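Local atomic coordinates of Nop domain-containing protein (Archaeoglobus fulgidus, PDB entry 1NT2), a protein that partners the methyltransferase fibrillarin as Nop5p, a core protein of archaeal box C/D small ribonucleoprotein particles, and probably binds their guide RNA. Residues Glu19-Lys27 and Lys232-Ser243; Asp74-Glu85 and Ala152-Met161. All coordinates share one frame; numbering follows the deposited sequence.

Interaction 1. Residues Glu19-Lys27 and Lys232-Ser243; sequences ENFEESFLK and KIDYFRGEIDES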
loop_
_atom_site.group_PDB
_atom_site.type_symbol
_atom_site.label_atom_id
_atom_site.label_comp_id
_atom_site.label_asym_id
_atom_site.label_seq_id
_atom_site.Cartn_x
_atom_site.Cartn_y
_atom_site.Cartn_z
ATOM N N GLU B 19 29.865 -32.285 30.530
ATOM C CA GLU B 19 30.611 -31.023 30.525
ATOM C C GLU B 19 29.807 -29.900 29.871
ATOM O O GLU B 19 30.370 -28.956 29.310
ATOM C CB GLU B 19 31.959 -31.210 29.803
ATOM C CG GLU B 19 32.932 -32.160 30.523
ATOM C CD GLU B 19 34.209 -32.445 29.729
ATOM O OE1 GLU B 19 34.868 -31.485 29.271
ATOM O OE2 GLU B 19 34.564 -33.636 29.573
ATOM N N ASN B 20 28.485 -30.009 29.954
ATOM C CA ASN B 20 27.612 -29.012 29.362
ATOM C C ASN B 20 26.536 -28.551 30.329
ATOM O O ASN B 20 25.373 -28.932 30.209
ATOM C CB ASN B 20 26.968 -29.564 28.088
ATOM C CG ASN B 20 26.969 -28.555 26.950
ATOM O OD1 ASN B 20 26.385 -27.476 27.059
ATOM N ND2 ASN B 20 27.630 -28.902 25.851
ATOM N N PHE B 21 26.946 -27.742 31.302
ATOM C CA PHE B 21 26.029 -27.179 32.286
ATOM C C PHE B 21 25.483 -25.934 31.620
ATOM O O PHE B 21 24.374 -25.483 31.907
ATOM C CB PHE B 21 26.777 -26.796 33.564
ATOM C CG PHE B 21 27.315 -27.969 34.318
ATOM C CD1 PHE B 21 28.380 -27.818 35.184
ATOM C CD2 PHE B 21 26.759 -29.236 34.151
ATOM C CE1 PHE B 21 28.889 -28.902 35.868
ATOM C CE2 PHE B 21 27.260 -30.328 34.830
ATOM C CZ PHE B 21 28.327 -30.162 35.690
ATOM N N GLU B 22 26.291 -25.388 30.720
ATOM C CA GLU B 22 25.912 -24.208 29.977
ATOM C C GLU B 22 24.626 -24.504 29.226
ATOM O O GLU B 22 23.742 -23.649 29.133
ATOM C CB GLU B 22 27.019 -23.834 28.998
ATOM C CG GLU B 22 28.317 -23.451 29.685
ATOM C CD GLU B 22 29.380 -22.966 28.712
ATOM O OE1 GLU B 22 30.463 -22.553 29.181
ATOM O OE2 GLU B 22 29.135 -22.997 27.485
ATOM N N GLU B 23 24.510 -25.721 28.705
ATOM C CA GLU B 23 23.320 -26.090 27.958
ATOM C C GLU B 23 22.105 -26.178 28.859
ATOM O O GLU B 23 21.153 -25.428 28.666
ATOM C CB GLU B 23 23.526 -27.412 27.226
ATOM C CG GLU B 23 23.003 -27.382 25.797
ATOM C CD GLU B 23 23.129 -28.715 25.107
ATOM O OE1 GLU B 23 22.488 -29.678 25.581
ATOM O OE2 GLU B 23 23.867 -28.801 24.097
ATOM N N SER B 24 22.135 -27.077 29.840
ATOM C CA SER B 24 21.007 -27.239 30.765
ATOM C C SER B 24 20.723 -25.956 31.533
ATOM O O SER B 24 19.635 -25.776 32.082
ATOM C CB SER B 24 21.277 -28.364 31.761
ATOM O OG SER B 24 22.477 -28.125 32.475
ATOM N N PHE B 25 21.716 -25.077 31.583
ATOM C CA PHE B 25 21.566 -23.803 32.260
ATOM C C PHE B 25 20.520 -23.046 31.469
ATOM O O PHE B 25 19.617 -22.431 32.025
ATOM C CB PHE B 25 22.880 -23.028 32.218
ATOM C CG PHE B 25 22.877 -21.790 33.061
ATOM C CD1 PHE B 25 22.976 -21.880 34.446
ATOM C CD2 PHE B 25 22.754 -20.535 32.474
ATOM C CE1 PHE B 25 22.954 -20.742 35.238
ATOM C CE2 PHE B 25 22.729 -19.388 33.256
ATOM C CZ PHE B 25 22.831 -19.492 34.642
ATOM N N LEU B 26 20.674 -23.102 30.149
ATOM C CA LEU B 26 19.772 -22.451 29.207
ATOM C C LEU B 26 18.514 -23.295 29.064
ATOM O O LEU B 26 17.491 -22.827 28.556
ATOM C CB LEU B 26 20.460 -22.316 27.843
ATOM C CG LEU B 26 21.749 -21.483 27.840
ATOM C CD1 LEU B 26 22.487 -21.634 26.515
ATOM C CD2 LEU B 26 21.402 -20.026 28.106
ATOM N N LYS B 27 18.605 -24.536 29.539
ATOM C CA LYS B 27 17.508 -25.497 29.462
ATOM C C LYS B 27 16.720 -25.712 30.750
ATOM O O LYS B 27 15.755 -26.459 30.734
ATOM C CB LYS B 27 18.039 -26.852 28.973
ATOM C CG LYS B 27 18.563 -26.826 27.539
ATOM C CD LYS B 27 19.368 -28.073 27.166
ATOM C CE LYS B 27 18.533 -29.340 27.152
ATOM N NZ LYS B 27 19.349 -30.506 26.723
ATOM N N LYS B 232 16.976 -19.858 22.624
ATOM C CA LYS B 232 17.813 -19.428 23.742
ATOM C C LYS B 232 19.177 -20.089 23.691
ATOM O O LYS B 232 20.214 -19.448 23.888
ATOM C CB LYS B 232 17.155 -19.768 25.070
ATOM C CG LYS B 232 17.962 -19.315 26.261
ATOM C CD LYS B 232 17.466 -19.962 27.543
ATOM C CE LYS B 232 16.037 -19.543 27.904
ATOM N NZ LYS B 232 15.624 -20.150 29.201
ATOM N N ILE B 233 19.171 -21.383 23.424
ATOM C CA ILE B 233 20.414 -22.112 23.356
ATOM C C ILE B 233 21.283 -21.621 22.201
ATOM O O ILE B 233 22.499 -21.612 22.312
ATOM C CB ILE B 233 20.139 -23.615 23.250
ATOM C CG1 ILE B 233 19.220 -24.020 24.410
ATOM C CG2 ILE B 233 21.453 -24.396 23.287
ATOM C CD1 ILE B 233 18.912 -25.475 24.488
ATOM N N ASP B 234 20.667 -21.200 21.102
ATOM C CA ASP B 234 21.423 -20.683 19.962
ATOM C C ASP B 234 22.154 -19.398 20.357
ATOM O O ASP B 234 23.365 -19.242 20.145
ATOM C CB ASP B 234 20.483 -20.338 18.809
ATOM C CG ASP B 234 20.016 -21.549 18.056
ATOM O OD1 ASP B 234 20.882 -22.333 17.620
ATOM O OD2 ASP B 234 18.788 -21.711 17.887
ATOM N N TYR B 235 21.378 -18.485 20.930
ATOM C CA TYR B 235 21.821 -17.166 21.360
ATOM C C TYR B 235 22.855 -17.129 22.499
ATOM O O TYR B 235 23.660 -16.203 22.573
ATOM C CB TYR B 235 20.566 -16.360 21.734
ATOM C CG TYR B 235 20.776 -14.896 22.038
ATOM C CD1 TYR B 235 20.191 -14.320 23.166
ATOM C CD2 TYR B 235 21.547 -14.088 21.210
ATOM C CE1 TYR B 235 20.372 -12.977 23.469
ATOM C CE2 TYR B 235 21.733 -12.739 21.502
ATOM C CZ TYR B 235 21.145 -12.190 22.639
ATOM O OH TYR B 235 21.348 -10.869 22.970
ATOM N N PHE B 236 22.850 -18.128 23.376
ATOM C CA PHE B 236 23.784 -18.139 24.501
ATOM C C PHE B 236 24.879 -19.198 24.432
ATOM O O PHE B 236 25.924 -19.071 25.087
ATOM C CB PHE B 236 23.008 -18.312 25.799
ATOM C CG PHE B 236 22.072 -17.185 26.088
ATOM C CD1 PHE B 236 22.565 -15.916 26.351
ATOM C CD2 PHE B 236 20.699 -17.382 26.078
ATOM C CE1 PHE B 236 21.697 -14.850 26.600
ATOM C CE2 PHE B 236 19.822 -16.329 26.326
ATOM C CZ PHE B 236 20.323 -15.058 26.587
ATOM N N ARG B 237 24.621 -20.244 23.649
ATOM C CA ARG B 237 25.555 -21.359 23.449
ATOM C C ARG B 237 26.196 -21.246 22.066
ATOM O O ARG B 237 27.420 -21.221 21.936
ATOM C CB ARG B 237 24.807 -22.700 23.539
ATOM C CG ARG B 237 25.003 -23.500 24.820
ATOM C CD ARG B 237 26.097 -24.547 24.662
ATOM N NE ARG B 237 27.400 -23.941 24.420
ATOM C CZ ARG B 237 28.539 -24.622 24.366
ATOM N NH1 ARG B 237 28.533 -25.938 24.537
ATOM N NH2 ARG B 237 29.682 -23.987 24.152
ATOM N N GLY B 238 25.351 -21.179 21.041
ATOM C CA GLY B 238 25.828 -21.083 19.677
ATOM C C GLY B 238 25.976 -22.462 19.067
ATOM O O GLY B 238 26.006 -22.607 17.849
ATOM N N GLU B 239 26.057 -23.480 19.920
ATOM C CA GLU B 239 26.214 -24.859 19.462
ATOM C C GLU B 239 24.934 -25.683 19.514
ATOM O O GLU B 239 24.131 -25.563 20.438
ATOM C CB GLU B 239 27.298 -25.557 20.274
ATOM C CG GLU B 239 28.613 -24.814 20.275
ATOM C CD GLU B 239 29.772 -25.685 20.712
ATOM O OE1 GLU B 239 30.874 -25.141 20.931
ATOM O OE2 GLU B 239 29.584 -26.917 20.828
ATOM N N ILE B 240 24.769 -26.537 18.512
ATOM C CA ILE B 240 23.593 -27.380 18.399
ATOM C C ILE B 240 23.437 -28.305 19.603
ATOM O O ILE B 240 24.342 -28.436 20.424
ATOM C CB ILE B 240 23.644 -28.211 17.094
ATOM C CG1 ILE B 240 24.149 -27.320 15.950
ATOM C CG2 ILE B 240 22.258 -28.754 16.757
ATOM C CD1 ILE B 240 24.241 -27.993 14.575
ATOM N N ASP B 241 22.262 -28.921 19.697
ATOM C CA ASP B 241 21.910 -29.849 20.766
ATOM C C ASP B 241 20.779 -30.718 20.216
ATOM O O ASP B 241 19.611 -30.320 20.256
ATOM C CB ASP B 241 21.428 -29.071 21.995
ATOM C CG ASP B 241 20.675 -29.947 22.989
ATOM O OD1 ASP B 241 21.224 -30.984 23.415
ATOM O OD2 ASP B 241 19.532 -29.597 23.352
ATOM N N GLU B 242 21.120 -31.895 19.693
ATOM C CA GLU B 242 20.114 -32.783 19.112
ATOM C C GLU B 242 19.063 -33.273 20.095
ATOM O O GLU B 242 18.136 -33.986 19.717
ATOM C CB GLU B 242 20.772 -33.985 18.423
ATOM C CG GLU B 242 21.589 -34.873 19.326
ATOM C CD GLU B 242 22.646 -34.094 20.062
ATOM O OE1 GLU B 242 23.185 -33.134 19.465
ATOM O OE2 GLU B 242 22.938 -34.445 21.226
ATOM N N SER B 243 19.207 -32.893 21.359
ATOM C CA SER B 243 18.238 -33.287 22.369
ATOM C C SER B 243 16.940 -32.634 21.934
ATOM O O SER B 243 15.847 -33.142 22.188
ATOM C CB SER B 243 18.649 -32.749 23.737
ATOM O OG SER B 243 19.980 -33.122 24.055
#
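Leu26 drives into the end of helix 217-236, where Ile233, Phe236 and Arg237 receive it. Its CG, anti to the carbonyl carbon (chi1 -60°), turns the branch toward that helix, where both methyls reach Phe236 CB; CD2 also meets the ring obliquely, while CD1 lies 3.6 Å from Arg237 CG. Nearer the backbone, Leu26 CB rests 4.0 Å from Ile233 CG1, and the CD1 of Ile233 meets the aliphatic part of Lys27. This apolar patch is the tight part of the contact. The loose, solvent-facing side is that of Glu22, Arg237 and Glu239. Glu22 OE2 hovers over a face of the Arg237 guanidinium, 3.5 Å from NH2 but well out of its plane, so charge attracts with no N-H aimed at the oxygen. The Glu239 carboxylate lies toward the rim of the opposite face, a long ion pair. Elsewhere the largely buried carboxylates of Glu23 and Asp241 crowd together, and Lys27 NZ probably offsets their charge through weak salt bridges, 3.4 Å to Glu23 OE1 and 3.5 Å to Asp241 OD2. Leu26 and Phe236 also pack on Phe112 and Leu111 of the fibrillarin chain. The arrangement is thus a helix-helix junction at the fibrillarin-binding face of Nop5p.

Interaction 2. Residues Asp74-Glu85 and Ala152-Met161; sequences DRYVVALVKALE and AKLLERAGSM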
loop_
_atom_site.group_PDB
_atom_site.type_symbol
_atom_site.label_atom_id
_atom_site.label_comp_id
_atom_site.label_asym_id
_atom_site.label_seq_id
_atom_site.Cartn_x
_atom_site.Cartn_y
_atom_site.Cartn_z
ATOM N N ASP B 74 22.659 -11.038 13.966
ATOM C CA ASP B 74 21.235 -11.312 13.910
ATOM C C ASP B 74 20.509 -10.191 13.196
ATOM O O ASP B 74 19.500 -10.421 12.533
ATOM C CB ASP B 74 20.669 -11.520 15.321
ATOM C CG ASP B 74 20.978 -10.365 16.263
ATOM O OD1 ASP B 74 22.120 -9.854 16.241
ATOM O OD2 ASP B 74 20.078 -9.979 17.049
ATOM N N ARG B 75 21.039 -8.977 13.318
ATOM C CA ARG B 75 20.441 -7.807 12.674
ATOM C C ARG B 75 20.573 -7.975 11.174
ATOM O O ARG B 75 19.600 -7.840 10.434
ATOM C CB ARG B 75 21.167 -6.540 13.102
ATOM C CG ARG B 75 21.334 -6.411 14.593
ATOM C CD ARG B 75 20.009 -6.158 15.274
ATOM N NE ARG B 75 20.155 -6.143 16.727
ATOM C CZ ARG B 75 19.258 -5.625 17.558
ATOM N NH1 ARG B 75 18.146 -5.075 17.075
ATOM N NH2 ARG B 75 19.473 -5.657 18.869
ATOM N N TYR B 76 21.796 -8.260 10.740
ATOM C CA TYR B 76 22.079 -8.481 9.333
ATOM C C TYR B 76 20.991 -9.392 8.789
ATOM O O TYR B 76 20.439 -9.147 7.721
ATOM C CB TYR B 76 23.446 -9.151 9.166
ATOM C CG TYR B 76 23.762 -9.622 7.762
ATOM C CD1 TYR B 76 24.198 -8.736 6.779
ATOM C CD2 TYR B 76 23.658 -10.969 7.426
ATOM C CE1 TYR B 76 24.534 -9.187 5.497
ATOM C CE2 TYR B 76 23.986 -11.430 6.156
ATOM C CZ TYR B 76 24.426 -10.539 5.200
ATOM O OH TYR B 76 24.781 -11.019 3.961
ATOM N N VAL B 77 20.660 -10.432 9.543
ATOM C CA VAL B 77 19.643 -11.367 9.092
ATOM C C VAL B 77 18.235 -10.759 8.979
ATOM O O VAL B 77 17.509 -11.039 8.022
ATOM C CB VAL B 77 19.607 -12.615 10.002
ATOM C CG1 VAL B 77 18.613 -13.619 9.462
ATOM C CG2 VAL B 77 20.997 -13.240 10.074
ATOM N N VAL B 78 17.843 -9.922 9.934
ATOM C CA VAL B 78 16.512 -9.320 9.869
ATOM C C VAL B 78 16.407 -8.466 8.598
ATOM O O VAL B 78 15.474 -8.617 7.792
ATOM C CB VAL B 78 16.234 -8.434 11.100
ATOM C CG1 VAL B 78 14.756 -8.261 11.281
ATOM C CG2 VAL B 78 16.837 -9.052 12.319
ATOM N N ALA B 79 17.375 -7.573 8.423
ATOM C CA ALA B 79 17.401 -6.714 7.259
ATOM C C ALA B 79 17.311 -7.607 6.029
ATOM O O ALA B 79 16.642 -7.287 5.044
ATOM C CB ALA B 79 18.690 -5.923 7.234
ATOM N N LEU B 80 17.982 -8.746 6.107
ATOM C CA LEU B 80 18.009 -9.683 5.008
ATOM C C LEU B 80 16.625 -10.244 4.691
ATOM O O LEU B 80 16.235 -10.336 3.528
ATOM C CB LEU B 80 18.975 -10.813 5.345
ATOM C CG LEU B 80 19.962 -11.180 4.242
ATOM C CD1 LEU B 80 20.735 -9.945 3.831
ATOM C CD2 LEU B 80 20.895 -12.271 4.733
ATOM N N VAL B 81 15.888 -10.622 5.732
ATOM C CA VAL B 81 14.552 -11.186 5.564
ATOM C C VAL B 81 13.578 -10.127 5.096
ATOM O O VAL B 81 12.645 -10.416 4.340
ATOM C CB VAL B 81 14.011 -11.740 6.871
ATOM C CG1 VAL B 81 12.613 -12.251 6.671
ATOM C CG2 VAL B 81 14.889 -12.837 7.355
ATOM N N LYS B 82 13.792 -8.902 5.567
ATOM C CA LYS B 82 12.932 -7.793 5.204
ATOM C C LYS B 82 13.197 -7.358 3.777
ATOM O O LYS B 82 12.356 -6.734 3.144
ATOM C CB LYS B 82 13.140 -6.620 6.162
ATOM C CG LYS B 82 12.399 -6.757 7.487
ATOM C CD LYS B 82 12.433 -5.449 8.263
ATOM C CE LYS B 82 11.472 -5.464 9.440
ATOM N NZ LYS B 82 11.889 -6.416 10.504
ATOM N N ALA B 83 14.371 -7.686 3.262
ATOM C CA ALA B 83 14.688 -7.313 1.895
ATOM C C ALA B 83 14.145 -8.399 0.995
ATOM O O ALA B 83 13.640 -8.131 -0.089
ATOM C CB ALA B 83 16.202 -7.176 1.711
ATOM N N LEU B 84 14.249 -9.636 1.460
ATOM C CA LEU B 84 13.769 -10.752 0.683
ATOM C C LEU B 84 12.337 -10.445 0.251
ATOM O O LEU B 84 12.090 -10.074 -0.895
ATOM C CB LEU B 84 13.824 -12.036 1.516
ATOM C CG LEU B 84 13.482 -13.322 0.759
ATOM C CD1 LEU B 84 14.501 -13.557 -0.345
ATOM C CD2 LEU B 84 13.457 -14.501 1.719
ATOM N N GLU B 85 11.399 -10.571 1.177
ATOM C CA GLU B 85 10.002 -10.313 0.876
ATOM C C GLU B 85 9.817 -9.121 -0.035
ATOM O O GLU B 85 8.948 -9.128 -0.898
ATOM C CB GLU B 85 9.241 -10.094 2.172
ATOM C CG GLU B 85 9.441 -11.242 3.116
ATOM C CD GLU B 85 8.946 -10.945 4.493
ATOM O OE1 GLU B 85 9.211 -9.818 4.973
ATOM O OE2 GLU B 85 8.309 -11.844 5.090
ATOM N N ALA B 152 14.429 -18.005 10.293
ATOM C CA ALA B 152 14.839 -16.631 10.073
ATOM C C ALA B 152 13.695 -15.631 10.105
ATOM O O ALA B 152 13.891 -14.475 10.469
ATOM C CB ALA B 152 15.598 -16.529 8.763
ATOM N N LYS B 153 12.499 -16.065 9.728
ATOM C CA LYS B 153 11.360 -15.149 9.731
ATOM C C LYS B 153 10.930 -14.849 11.157
ATOM O O LYS B 153 10.588 -13.712 11.485
ATOM C CB LYS B 153 10.184 -15.726 8.935
ATOM C CG LYS B 153 8.883 -14.899 9.018
ATOM C CD LYS B 153 9.000 -13.453 8.507
ATOM C CE LYS B 153 7.603 -12.839 8.327
ATOM N NZ LYS B 153 7.587 -11.428 7.833
ATOM N N LEU B 154 10.933 -15.868 12.006
ATOM C CA LEU B 154 10.571 -15.634 13.386
ATOM C C LEU B 154 11.498 -14.545 13.898
ATOM O O LEU B 154 11.050 -13.567 14.487
ATOM C CB LEU B 154 10.781 -16.883 14.226
ATOM C CG LEU B 154 9.861 -18.063 13.965
ATOM C CD1 LEU B 154 10.233 -19.191 14.912
ATOM C CD2 LEU B 154 8.415 -17.632 14.165
ATOM N N LEU B 155 12.795 -14.712 13.665
ATOM C CA LEU B 155 13.764 -13.738 14.133
ATOM C C LEU B 155 13.472 -12.339 13.635
ATOM O O LEU B 155 13.625 -11.373 14.372
ATOM C CB LEU B 155 15.173 -14.133 13.709
ATOM C CG LEU B 155 16.283 -13.137 14.059
ATOM C CD1 LEU B 155 16.328 -12.907 15.557
ATOM C CD2 LEU B 155 17.614 -13.673 13.556
ATOM N N GLU B 156 13.059 -12.213 12.382
ATOM C CA GLU B 156 12.767 -10.886 11.859
ATOM C C GLU B 156 11.462 -10.376 12.438
ATOM O O GLU B 156 11.346 -9.205 12.759
ATOM C CB GLU B 156 12.692 -10.902 10.327
ATOM C CG GLU B 156 12.190 -9.598 9.695
ATOM C CD GLU B 156 10.743 -9.686 9.204
ATOM O OE1 GLU B 156 10.187 -8.632 8.819
ATOM O OE2 GLU B 156 10.167 -10.800 9.193
ATOM N N ARG B 157 10.485 -11.262 12.572
ATOM C CA ARG B 157 9.188 -10.884 13.121
ATOM C C ARG B 157 9.349 -10.555 14.615
ATOM O O ARG B 157 8.608 -9.731 15.169
ATOM C CB ARG B 157 8.188 -12.032 12.935
ATOM C CG ARG B 157 6.743 -11.581 12.764
ATOM C CD ARG B 157 6.431 -11.203 11.322
ATOM N NE ARG B 157 7.261 -10.105 10.832
ATOM C CZ ARG B 157 7.249 -8.878 11.339
ATOM N NH1 ARG B 157 6.444 -8.593 12.357
ATOM N NH2 ARG B 157 8.037 -7.938 10.830
ATOM N N ALA B 158 10.323 -11.215 15.249
ATOM C CA ALA B 158 10.641 -11.023 16.666
ATOM C C ALA B 158 11.411 -9.722 16.802
ATOM O O ALA B 158 11.271 -8.994 17.784
ATOM C CB ALA B 158 11.490 -12.180 17.179
ATOM N N GLY B 159 12.237 -9.446 15.797
ATOM C CA GLY B 159 13.014 -8.227 15.789
ATOM C C GLY B 159 14.499 -8.450 15.912
ATOM O O GLY B 159 15.266 -7.925 15.119
ATOM N N SER B 160 14.914 -9.224 16.907
ATOM C CA SER B 160 16.328 -9.486 17.121
ATOM C C SER B 160 16.414 -10.743 17.928
ATOM O O SER B 160 15.382 -11.312 18.273
ATOM C CB SER B 160 16.957 -8.347 17.905
ATOM O OG SER B 160 16.215 -8.103 19.086
ATOM N N MET B 161 17.631 -11.180 18.242
ATOM C CA MET B 161 17.781 -12.397 19.029
ATOM C C MET B 161 17.227 -12.214 20.421
ATOM O O MET B 161 16.255 -12.870 20.781
ATOM C CB MET B 161 19.242 -12.843 19.113
ATOM C CG MET B 161 19.699 -13.672 17.914
ATOM S SD MET B 161 18.891 -15.288 17.789
ATOM C CE MET B 161 20.303 -16.411 18.066
#
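Helices 73-93 and 148-158 touch where Val78 and Glu156 bring their CA atoms to 4.5 Å, with local axes 8.7 Å apart and nearly perpendicular at 99°. It is a crossed helix packing with a knob-into-hole centre, and the knob is a charged residue: Glu156 sits among Val78, Val81, Lys82 and Glu85. Its CB and CG lie against Val78 CG1 and Val81 CB, and a bend at chi2 (-104°) turns the carboxylate along the opposing helix instead of into it. There it becomes the hub of a five-residue salt-bridge network. Lys153 NZ joins the syn lone pair of Glu156 OE2 at 3.0 Å and that of Glu85 OE2 at 2.9 Å, so one ammonium group links carboxylates from both helices. Lys82 NZ approaches Glu156 OE1 more weakly, at 3.3 Å. Arg157 NH2 donates to the same OE1 at 3.0 Å, arriving from above the carboxylate plane although the oxygen lies close to the plane of the guanidinium; its NH1 pairs with Glu178. These positive groups probably favour a charged Glu156 and ease its nearness to Glu85. Beside the network the interface is apolar: Val81 CG2 meets Ala152 CB at 4.0 Å, and Val77 packs against Ala152 and Leu155. Helix 110-138 covers this side, with Val134 on Val77 and Met135 on Ala152. Toward Asp74, the Arg75 guanidinium lies with the centre of one face over Ser160 CB, while Ser160 OG caps the next helix at Arg163 N. That turn is tied back to helix 73-93 by a nearly straight bond: Met161 N donates to Asp74 OD2 at 3.0 Å and 168°, meeting the oxygen on its anti side.

In the fold
From the N terminus, the chain first lays down Glu19-Lys27, then runs through helix 50-71 into Asp74-Glu85. It continues through helix 110-138 before Ala152-Met161 returns to close interaction 2, a loop of 66 intervening residues. Only at the end of helix 217-236 does Lys232-Ser243 come back to the N-terminal helix and close interaction 1, across 204 residues; the smaller loop therefore lies wholly within the larger. Interaction 1 joins the N-terminal region to the C-terminal helices, and interaction 2 joins the long helix that runs into the predicted coiled coil to helix 148-158 and the turn that follows. Their centres are 22 Å apart, yet Met161 packs against Asp234 and Tyr235, bringing the two contacts together.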